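Local coordinates for uncharacterized protein MTH_862 (Methanothermobacter thermautotrophicus, PDB 2R47) that is of unknown function but belongs to the DUF2124 family of archaeal proteins and forms a two-chain assembly whose beta-sheet runs on across the subunit interface, at residues E14-F19 with Q43-A48; G30-P35 with I55-T60; L123-M128 with A146-Y151. All blocks are in the same frame, centred on the assembly; numbering follows the deposited sequence.

Contact 1: residues E14-F19 with Q43-A48; sequences EHLGVF and QLFAYA
An aromatic cluster joins helix 11-22 to helix 40-48 on one face of the central sheet, with the ring of Phe45 pushed between those of His15 and Phe19. The local helix axes cross at -65° and come within 9.7 Å. Both meetings are T-shaped, and in each Phe45 supplies the edge and its partner the face. At His15, CZ of Phe45 stands over the centre of the imidazole, 3.4 Å from NE2, with the planes 73° apart. CG of His15 lies anti to the backbone N (chi1 -163°), which lays the face of the imidazole across the end of the Phe45 ring. At Phe19 the touching atoms are CG and, 3.6 Å away, CD1 of Phe45. Replacing His15 by alanine would strip the face that CZ of Phe45 rests on, and is likely to open a gap there and let the Phe45 ring shift. The imidazole also stacks on Phe9 and packs against Ile148 of the second subunit. No hydrogen bond ties these two segments, whose touching residues are all buried; shape and ring contacts carry the join. Leu16 adds a CH-pi contact over a face of Phe45, its CD2 4.0 Å from the ring centroid. The same methyl wedges into the turn of the second helix, where Leu16 CD2 lies 3.9 Å from both Leu44 CG and Ala48 CB.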
loop_
_atom_site.group_PDB
_atom_site.type_symbol
_atom_site.label_atom_id
_atom_site.label_comp_id
_atom_site.label_asym_id
_atom_site.label_seq_id
_atom_site.Cartn_x
_atom_site.Cartn_y
_atom_site.Cartn_z
ATOM N N GLU A 14 8.827 -10.568 -3.761
ATOM C CA GLU A 14 8.346 -11.927 -3.467
ATOM C C GLU A 14 6.948 -11.928 -2.890
ATOM O O GLU A 14 6.213 -12.861 -3.081
ATOM C CB GLU A 14 9.297 -12.646 -2.512
ATOM C CG GLU A 14 10.715 -12.867 -3.139
ATOM C CD GLU A 14 11.691 -13.540 -2.208
ATOM O OE1 GLU A 14 11.236 -14.314 -1.340
ATOM O OE2 GLU A 14 12.926 -13.292 -2.339
ATOM N N HIS A 15 6.607 -10.891 -2.124
ATOM C CA HIS A 15 5.247 -10.747 -1.591
ATOM C C HIS A 15 4.222 -10.684 -2.738
ATOM O O HIS A 15 3.224 -11.451 -2.756
ATOM C CB HIS A 15 5.173 -9.465 -0.754
ATOM C CG HIS A 15 3.981 -9.401 0.154
ATOM N ND1 HIS A 15 3.706 -8.299 0.923
ATOM C CD2 HIS A 15 3.025 -10.325 0.452
ATOM C CE1 HIS A 15 2.619 -8.526 1.649
ATOM N NE2 HIS A 15 2.180 -9.747 1.367
ATOM N N LEU A 16 4.483 -9.820 -3.722
ATOM C CA LEU A 16 3.631 -9.792 -4.911
ATOM C C LEU A 16 3.658 -11.126 -5.674
ATOM O O LEU A 16 2.617 -11.618 -6.157
ATOM C CB LEU A 16 4.056 -8.636 -5.853
ATOM C CG LEU A 16 4.058 -7.208 -5.251
ATOM C CD1 LEU A 16 4.548 -6.208 -6.323
ATOM C CD2 LEU A 16 2.674 -6.865 -4.728
ATOM N N GLY A 17 4.852 -11.708 -5.798
ATOM C CA GLY A 17 5.001 -12.984 -6.521
ATOM C C GLY A 17 4.215 -14.161 -5.973
ATOM O O GLY A 17 3.580 -14.915 -6.745
ATOM N N VAL A 18 4.229 -14.339 -4.651
ATOM C CA VAL A 18 3.438 -15.447 -4.060
ATOM C C VAL A 18 1.941 -15.205 -4.243
ATOM O O VAL A 18 1.167 -16.149 -4.354
ATOM C CB VAL A 18 3.783 -15.746 -2.587
ATOM C CG1 VAL A 18 5.269 -16.116 -2.458
ATOM C CG2 VAL A 18 3.417 -14.558 -1.662
ATOM N N PHE A 19 1.528 -13.939 -4.287
ATOM C CA PHE A 19 0.128 -13.624 -4.593
ATOM C C PHE A 19 -0.166 -13.993 -6.054
ATOM O O PHE A 19 -1.171 -14.691 -6.351
ATOM C CB PHE A 19 -0.203 -12.128 -4.314
ATOM C CG PHE A 19 -1.676 -11.795 -4.556
ATOM C CD1 PHE A 19 -2.658 -12.266 -3.681
ATOM C CD2 PHE A 19 -2.057 -11.104 -5.704
ATOM C CE1 PHE A 19 -4.034 -12.008 -3.935
ATOM C CE2 PHE A 19 -3.413 -10.863 -5.963
ATOM C CZ PHE A 19 -4.376 -11.267 -5.057
ATOM N N GLN A 43 -5.004 -2.002 -3.868
ATOM C CA GLN A 43 -4.478 -1.384 -5.115
ATOM C C GLN A 43 -3.118 -1.973 -5.479
ATOM O O GLN A 43 -2.818 -2.205 -6.659
ATOM C CB GLN A 43 -4.377 0.151 -4.945
ATOM C CG GLN A 43 -5.801 0.731 -4.961
ATOM C CD GLN A 43 -5.925 2.150 -4.402
ATOM O OE1 GLN A 43 -5.668 2.418 -3.251
ATOM N NE2 GLN A 43 -6.420 3.026 -5.215
ATOM N N LEU A 44 -2.312 -2.247 -4.466
ATOM C CA LEU A 44 -0.968 -2.807 -4.676
ATOM C C LEU A 44 -1.043 -4.189 -5.278
ATOM O O LEU A 44 -0.365 -4.501 -6.276
ATOM C CB LEU A 44 -0.163 -2.836 -3.368
ATOM C CG LEU A 44 1.242 -3.460 -3.515
ATOM C CD1 LEU A 44 2.125 -2.623 -4.458
ATOM C CD2 LEU A 44 1.871 -3.612 -2.163
ATOM N N PHE A 45 -1.876 -5.033 -4.696
ATOM C CA PHE A 45 -1.940 -6.417 -5.183
ATOM C C PHE A 45 -2.716 -6.552 -6.494
ATOM O O PHE A 45 -2.379 -7.401 -7.339
ATOM C CB PHE A 45 -2.425 -7.360 -4.068
ATOM C CG PHE A 45 -1.352 -7.604 -3.043
ATOM C CD1 PHE A 45 -0.445 -8.646 -3.224
ATOM C CD2 PHE A 45 -1.148 -6.718 -1.985
ATOM C CE1 PHE A 45 0.589 -8.883 -2.294
ATOM C CE2 PHE A 45 -0.106 -6.918 -1.079
ATOM C CZ PHE A 45 0.784 -7.998 -1.248
ATOM N N ALA A 46 -3.728 -5.714 -6.684
ATOM C CA ALA A 46 -4.388 -5.581 -8.006
ATOM C C ALA A 46 -3.418 -5.195 -9.109
ATOM O O ALA A 46 -3.443 -5.778 -10.215
ATOM C CB ALA A 46 -5.546 -4.561 -7.938
ATOM N N TYR A 47 -2.542 -4.235 -8.831
ATOM C CA TYR A 47 -1.467 -3.888 -9.740
ATOM C C TYR A 47 -0.629 -5.103 -10.131
ATOM O O TYR A 47 -0.290 -5.261 -11.294
ATOM C CB TYR A 47 -0.519 -2.798 -9.170
ATOM C CG TYR A 47 0.413 -2.268 -10.274
ATOM C CD1 TYR A 47 -0.101 -1.481 -11.315
ATOM C CD2 TYR A 47 1.782 -2.594 -10.290
ATOM C CE1 TYR A 47 0.722 -0.996 -12.341
ATOM C CE2 TYR A 47 2.637 -2.099 -11.327
ATOM C CZ TYR A 47 2.075 -1.323 -12.348
ATOM O OH TYR A 47 2.864 -0.833 -13.412
ATOM N N ALA A 48 -0.284 -5.946 -9.176
ATOM C CA ALA A 48 0.530 -7.129 -9.446
ATOM C C ALA A 48 -0.182 -8.113 -10.365
ATOM O O ALA A 48 0.462 -8.941 -11.014
ATOM C CB ALA A 48 0.903 -7.815 -8.098
#

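Contact 2: residues G30-P35 with I55-T60; sequences GFAGVP and IFIPNT
Four backbone hydrogen bonds zip Phe31 and Gly33 to Ile55, Ile57 and Asn59, making strands 28-33 and 53-58 parallel neighbours. Phe31 N donates to Ile55 O at 2.8 Å, and Phe31 O accepts from Ile57 N at 2.7 Å. Gly33 N then reaches Ile57 O at 3.1 Å. In the last bond Asn59 N lies 2.8 Å from Gly33 O but 48° out of the carbonyl plane, consistent with the ladder ending here, where both chains leave the strands. Weaker CA-H...O contacts fill in between, such as Ala32 CA to Ile57 O at 3.2 Å. Apolar contacts divide between the two faces. Ala32 CB meets Ile57 CB on the face they share, while Phe56 lies on the other, its CG anti to the backbone N (chi1 172°), which carries the ring along the strand until CZ comes 3.5 Å from Gly33 O. At the strand ends, CG of Pro35 rests against Pro58 CB, 3.9 Å apart, and CD of Pro35 sits at the Asn59 amide, whose OD1 and ND2 it approaches about equally. Asn59 O is buried here without a polar partner. Val34 N is bonded to the cysteinesulfonic acid at position 38. Helix 40-48 links the strands as a beta-alpha-beta crossover and packs on Phe31 and Phe56; on the opposite face Leu109 of helix 103-113 covers Ala32 and Ile57, and strand 88-91 continues the sheet beyond strand 28-33.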
loop_
_atom_site.group_PDB
_atom_site.type_symbol
_atom_site.label_atom_id
_atom_site.label_comp_id
_atom_site.label_asym_id
_atom_site.label_seq_id
_atom_site.Cartn_x
_atom_site.Cartn_y
_atom_site.Cartn_z
ATOM N N GLY A 30 -11.662 -10.108 -6.161
ATOM C CA GLY A 30 -12.339 -9.096 -5.352
ATOM C C GLY A 30 -11.481 -8.928 -4.125
ATOM O O GLY A 30 -11.060 -9.920 -3.557
ATOM N N PHE A 31 -11.179 -7.688 -3.759
ATOM C CA PHE A 31 -10.436 -7.409 -2.495
ATOM C C PHE A 31 -11.415 -6.695 -1.589
ATOM O O PHE A 31 -11.931 -5.679 -2.009
ATOM C CB PHE A 31 -9.248 -6.470 -2.779
ATOM C CG PHE A 31 -8.193 -7.077 -3.693
ATOM C CD1 PHE A 31 -7.094 -7.732 -3.165
ATOM C CD2 PHE A 31 -8.289 -6.927 -5.090
ATOM C CE1 PHE A 31 -6.094 -8.261 -3.994
ATOM C CE2 PHE A 31 -7.289 -7.467 -5.944
ATOM C CZ PHE A 31 -6.201 -8.134 -5.382
ATOM N N ALA A 32 -11.652 -7.224 -0.381
ATOM C CA ALA A 32 -12.597 -6.608 0.566
ATOM C C ALA A 32 -11.806 -6.103 1.754
ATOM O O ALA A 32 -11.049 -6.849 2.378
ATOM C CB ALA A 32 -13.634 -7.625 1.015
ATOM N N GLY A 33 -11.973 -4.836 2.076
ATOM C CA GLY A 33 -11.268 -4.325 3.251
ATOM C C GLY A 33 -11.792 -2.986 3.727
ATOM O O GLY A 33 -12.661 -2.364 3.103
ATOM N N VAL A 34 -11.214 -2.531 4.824
ATOM C CA VAL A 34 -11.592 -1.239 5.385
ATOM C C VAL A 34 -11.036 -0.079 4.545
ATOM O O VAL A 34 -9.828 0.042 4.358
ATOM C CB VAL A 34 -11.052 -1.141 6.791
ATOM C CG1 VAL A 34 -11.470 0.207 7.402
ATOM C CG2 VAL A 34 -11.600 -2.297 7.604
ATOM N N PRO A 35 -11.925 0.800 4.048
ATOM C CA PRO A 35 -11.475 1.981 3.317
ATOM C C PRO A 35 -10.381 2.758 4.088
ATOM O O PRO A 35 -10.482 2.953 5.299
ATOM C CB PRO A 35 -12.765 2.819 3.253
ATOM C CG PRO A 35 -13.853 1.765 3.166
ATOM C CD PRO A 35 -13.396 0.750 4.163
ATOM N N ILE A 55 -11.763 -5.974 -8.513
ATOM C CA ILE A 55 -12.638 -5.000 -7.847
ATOM C C ILE A 55 -12.275 -4.826 -6.365
ATOM O O ILE A 55 -11.669 -5.726 -5.748
ATOM C CB ILE A 55 -14.160 -5.397 -7.927
ATOM C CG1 ILE A 55 -14.440 -6.671 -7.112
ATOM C CG2 ILE A 55 -14.662 -5.605 -9.416
ATOM C CD1 ILE A 55 -15.981 -7.104 -7.124
ATOM N N PHE A 56 -12.699 -3.683 -5.793
ATOM C CA PHE A 56 -12.462 -3.388 -4.358
ATOM C C PHE A 56 -13.833 -3.299 -3.710
ATOM O O PHE A 56 -14.690 -2.535 -4.183
ATOM C CB PHE A 56 -11.747 -2.069 -4.178
ATOM C CG PHE A 56 -11.663 -1.645 -2.713
ATOM C CD1 PHE A 56 -10.929 -2.439 -1.812
ATOM C CD2 PHE A 56 -12.362 -0.538 -2.237
ATOM C CE1 PHE A 56 -10.861 -2.123 -0.457
ATOM C CE2 PHE A 56 -12.309 -0.210 -0.869
ATOM C CZ PHE A 56 -11.573 -1.004 0.013
ATOM N N ILE A 57 -14.027 -4.083 -2.661
ATOM C CA ILE A 57 -15.284 -4.119 -1.926
ATOM C C ILE A 57 -15.017 -3.404 -0.607
ATOM O O ILE A 57 -14.197 -3.867 0.161
ATOM C CB ILE A 57 -15.701 -5.582 -1.667
ATOM C CG1 ILE A 57 -15.981 -6.324 -2.991
ATOM C CG2 ILE A 57 -16.895 -5.681 -0.664
ATOM C CD1 ILE A 57 -15.831 -7.833 -2.804
ATOM N N PRO A 58 -15.697 -2.272 -0.363
ATOM C CA PRO A 58 -15.503 -1.569 0.891
ATOM C C PRO A 58 -16.239 -2.262 2.046
ATOM O O PRO A 58 -17.454 -2.503 1.985
ATOM C CB PRO A 58 -16.067 -0.176 0.599
ATOM C CG PRO A 58 -17.212 -0.425 -0.369
ATOM C CD PRO A 58 -16.672 -1.576 -1.245
ATOM N N ASN A 59 -15.491 -2.561 3.105
ATOM C CA ASN A 59 -16.014 -3.293 4.255
ATOM C C ASN A 59 -16.638 -4.590 3.779
ATOM O O ASN A 59 -15.954 -5.381 3.191
ATOM C CB ASN A 59 -16.975 -2.396 5.062
ATOM C CG ASN A 59 -16.253 -1.208 5.674
ATOM O OD1 ASN A 59 -15.258 -1.374 6.377
ATOM N ND2 ASN A 59 -16.682 -0.015 5.324
ATOM N N THR A 60 -17.932 -4.837 4.045
ATOM C CA THR A 60 -18.536 -6.059 3.490
ATOM C C THR A 60 -19.694 -5.683 2.538
ATOM O O THR A 60 -20.623 -6.454 2.348
ATOM C CB THR A 60 -19.009 -7.032 4.602
ATOM O OG1 THR A 60 -19.951 -6.357 5.446
ATOM C CG2 THR A 60 -17.823 -7.508 5.460
#

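Contact 3: residues L123-M128 with A146-Y151; sequences LCYMDM and ADIDGY
Met126, Ala146 and Tyr125 bury the most surface where the end of strand 118-125 lies against strand 142-154. Ala146 is gripped at both backbone polar atoms: its N donates to Cys124 O at 3.0 Å, and its O accepts from Met126 N at 2.9 Å. The same oxygen also takes a CA-H...O contact from Tyr125. On the face shared by Tyr125 and Ala146, CD1 of the tyrosine lies 3.8 Å from Ala146 CB and 3.7 Å from Ile148 CG1, so the CD1-CE1 flank of the ring touches two residues of the neighbouring strand.

Met126 has left the strand, and its CB sets off away from strand 142-154. The chain then doubles back, bent at chi2 (-52°) and chi3 (-75°), and brings SD round to the backbone. There Ile148 N points at SD over 3.5 Å, a weak but fairly straight hydrogen bond in which the side-chain sulfur, not a backbone carbonyl, receives the N-H two residues past Ala146, where the strands begin to part. Asp147 lies close by, its OD1 3.5 Å from Met126 CA, while its OD2 makes a weak, long ion pair with Arg10 of the second subunit. A type I' turn from Tyr125 to Met128 leads the chain into helix 128-131. A sulfate, probably from the crystallisation liquor, lies about 3 Å from the Met126 side chain. Residues 146-151 form an antiparallel ladder with a strand of the second subunit, so this is the last parallel pair before the interface in a sheet whose five parallel strands follow the 2-1-3-4-5 order of flavodoxin-like alpha/beta folds.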
loop_
_atom_site.group_PDB
_atom_site.type_symbol
_atom_site.label_atom_id
_atom_site.label_comp_id
_atom_site.label_asym_id
_atom_site.label_seq_id
_atom_site.Cartn_x
_atom_site.Cartn_y
_atom_site.Cartn_z
ATOM N N LEU A 123 -5.226 -11.759 2.960
ATOM C CA LEU A 123 -3.937 -11.131 2.810
ATOM C C LEU A 123 -3.860 -10.202 4.006
ATOM O O LEU A 123 -4.707 -9.330 4.166
ATOM C CB LEU A 123 -3.968 -10.327 1.516
ATOM C CG LEU A 123 -2.752 -9.973 0.709
ATOM C CD1 LEU A 123 -2.050 -11.249 0.258
ATOM C CD2 LEU A 123 -3.267 -9.176 -0.542
ATOM N N CYS A 124 -2.905 -10.420 4.912
ATOM C CA CYS A 124 -2.866 -9.574 6.100
ATOM C C CYS A 124 -1.418 -9.334 6.566
ATOM O O CYS A 124 -0.470 -9.865 5.988
ATOM C CB CYS A 124 -3.707 -10.207 7.239
ATOM S SG CYS A 124 -3.114 -11.827 7.793
ATOM N N TYR A 125 -1.280 -8.502 7.599
ATOM C CA TYR A 125 -0.004 -8.216 8.188
ATOM C C TYR A 125 -0.066 -8.613 9.655
ATOM O O TYR A 125 -1.132 -8.538 10.275
ATOM C CB TYR A 125 0.371 -6.744 8.040
ATOM C CG TYR A 125 0.612 -6.371 6.593
ATOM C CD1 TYR A 125 1.907 -6.357 6.042
ATOM C CD2 TYR A 125 -0.474 -6.113 5.751
ATOM C CE1 TYR A 125 2.098 -6.028 4.687
ATOM C CE2 TYR A 125 -0.293 -5.833 4.394
ATOM C CZ TYR A 125 0.987 -5.794 3.863
ATOM O OH TYR A 125 1.082 -5.494 2.512
ATOM N N MET A 126 1.094 -8.977 10.197
ATOM C CA MET A 126 1.268 -9.248 11.625
ATOM C C MET A 126 0.307 -10.324 12.121
ATOM O O MET A 126 -0.160 -10.253 13.271
ATOM C CB MET A 126 1.119 -7.944 12.455
ATOM C CG MET A 126 1.988 -6.791 11.925
ATOM S SD MET A 126 3.730 -7.163 11.690
ATOM C CE MET A 126 4.269 -7.170 13.414
ATOM N N ASP A 127 -0.023 -11.286 11.245
ATOM C CA ASP A 127 -0.820 -12.475 11.605
ATOM C C ASP A 127 -2.246 -12.123 12.046
ATOM O O ASP A 127 -2.823 -12.791 12.912
ATOM C CB ASP A 127 -0.113 -13.276 12.689
ATOM C CG ASP A 127 -0.290 -14.778 12.539
ATOM O OD1 ASP A 127 -0.809 -15.265 11.489
ATOM O OD2 ASP A 127 0.119 -15.473 13.505
ATOM N N MET A 128 -2.800 -11.072 11.462
ATOM C CA MET A 128 -4.057 -10.521 11.954
ATOM C C MET A 128 -5.161 -11.558 11.952
ATOM O O MET A 128 -5.932 -11.637 12.918
ATOM C CB MET A 128 -4.480 -9.314 11.090
ATOM C CG MET A 128 -5.459 -8.370 11.756
ATOM S SD MET A 128 -4.742 -7.471 13.163
ATOM C CE MET A 128 -3.335 -6.661 12.369
ATOM N N ALA A 146 2.233 -11.097 6.080
ATOM C CA ALA A 146 3.592 -10.522 6.112
ATOM C C ALA A 146 3.869 -9.808 7.430
ATOM O O ALA A 146 2.937 -9.223 8.018
ATOM C CB ALA A 146 3.757 -9.510 4.974
ATOM N N ASP A 147 5.143 -9.754 7.853
ATOM C CA ASP A 147 5.475 -8.973 9.016
ATOM C C ASP A 147 6.334 -7.824 8.564
ATOM O O ASP A 147 7.136 -7.974 7.653
ATOM C CB ASP A 147 6.262 -9.789 10.059
ATOM C CG ASP A 147 5.443 -10.932 10.645
ATOM O OD1 ASP A 147 4.212 -10.890 10.639
ATOM O OD2 ASP A 147 6.043 -11.912 11.076
ATOM N N ILE A 148 6.179 -6.692 9.235
ATOM C CA ILE A 148 6.878 -5.464 8.872
ATOM C C ILE A 148 7.693 -5.000 10.072
ATOM O O ILE A 148 7.184 -4.972 11.193
ATOM C CB ILE A 148 5.857 -4.310 8.588
ATOM C CG1 ILE A 148 4.867 -4.675 7.485
ATOM C CG2 ILE A 148 6.577 -2.939 8.313
ATOM C CD1 ILE A 148 5.473 -5.168 6.206
ATOM N N ASP A 149 8.946 -4.642 9.823
ATOM C CA ASP A 149 9.728 -3.921 10.801
ATOM C C ASP A 149 10.795 -3.079 10.130
ATOM O O ASP A 149 11.176 -3.313 8.961
ATOM C CB ASP A 149 10.255 -4.840 11.916
ATOM C CG ASP A 149 11.443 -5.629 11.514
ATOM O OD1 ASP A 149 11.854 -5.561 10.338
ATOM O OD2 ASP A 149 11.989 -6.310 12.415
ATOM N N GLY A 150 11.275 -2.074 10.816
ATOM C CA GLY A 150 12.097 -1.109 10.099
ATOM C C GLY A 150 12.749 -0.150 11.031
ATOM O O GLY A 150 12.809 -0.395 12.244
ATOM N N TYR A 151 13.296 0.903 10.447
ATOM C CA TYR A 151 14.120 1.880 11.164
ATOM C C TYR A 151 13.805 3.286 10.656
ATOM O O TYR A 151 13.446 3.441 9.503
ATOM C CB TYR A 151 15.602 1.633 10.873
ATOM C CG TYR A 151 16.147 0.338 11.411
ATOM C CD1 TYR A 151 16.650 0.268 12.694
ATOM C CD2 TYR A 151 16.154 -0.817 10.634
ATOM C CE1 TYR A 151 17.171 -0.932 13.199
ATOM C CE2 TYR A 151 16.665 -2.025 11.133
ATOM C CZ TYR A 151 17.164 -2.054 12.420
ATOM O OH TYR A 151 17.669 -3.204 12.943
#

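In the fold
Contacts 1 and 2 interlock along the chain, their segments alternating as 14-19, 30-35, 43-48 and 55-60; contact 3 follows both. Centres of contacts 1 and 2 are about 16 Å apart, those of 1 and 3 about 15 Å, and those of 2 and 3 about 19 Å. Contacts 2 and 3 do not touch but belong to one sheet, spaced across it by strand 88-91. The helix pair of contact 1 lies over one face of that sheet and touches both: Phe19 and Phe45 pack on Phe31 of contact 2, and Phe45 and His15 on Leu123, Tyr125 and Ala146 of contact 3. All three also touch the second subunit, tying this core to the dimer interface.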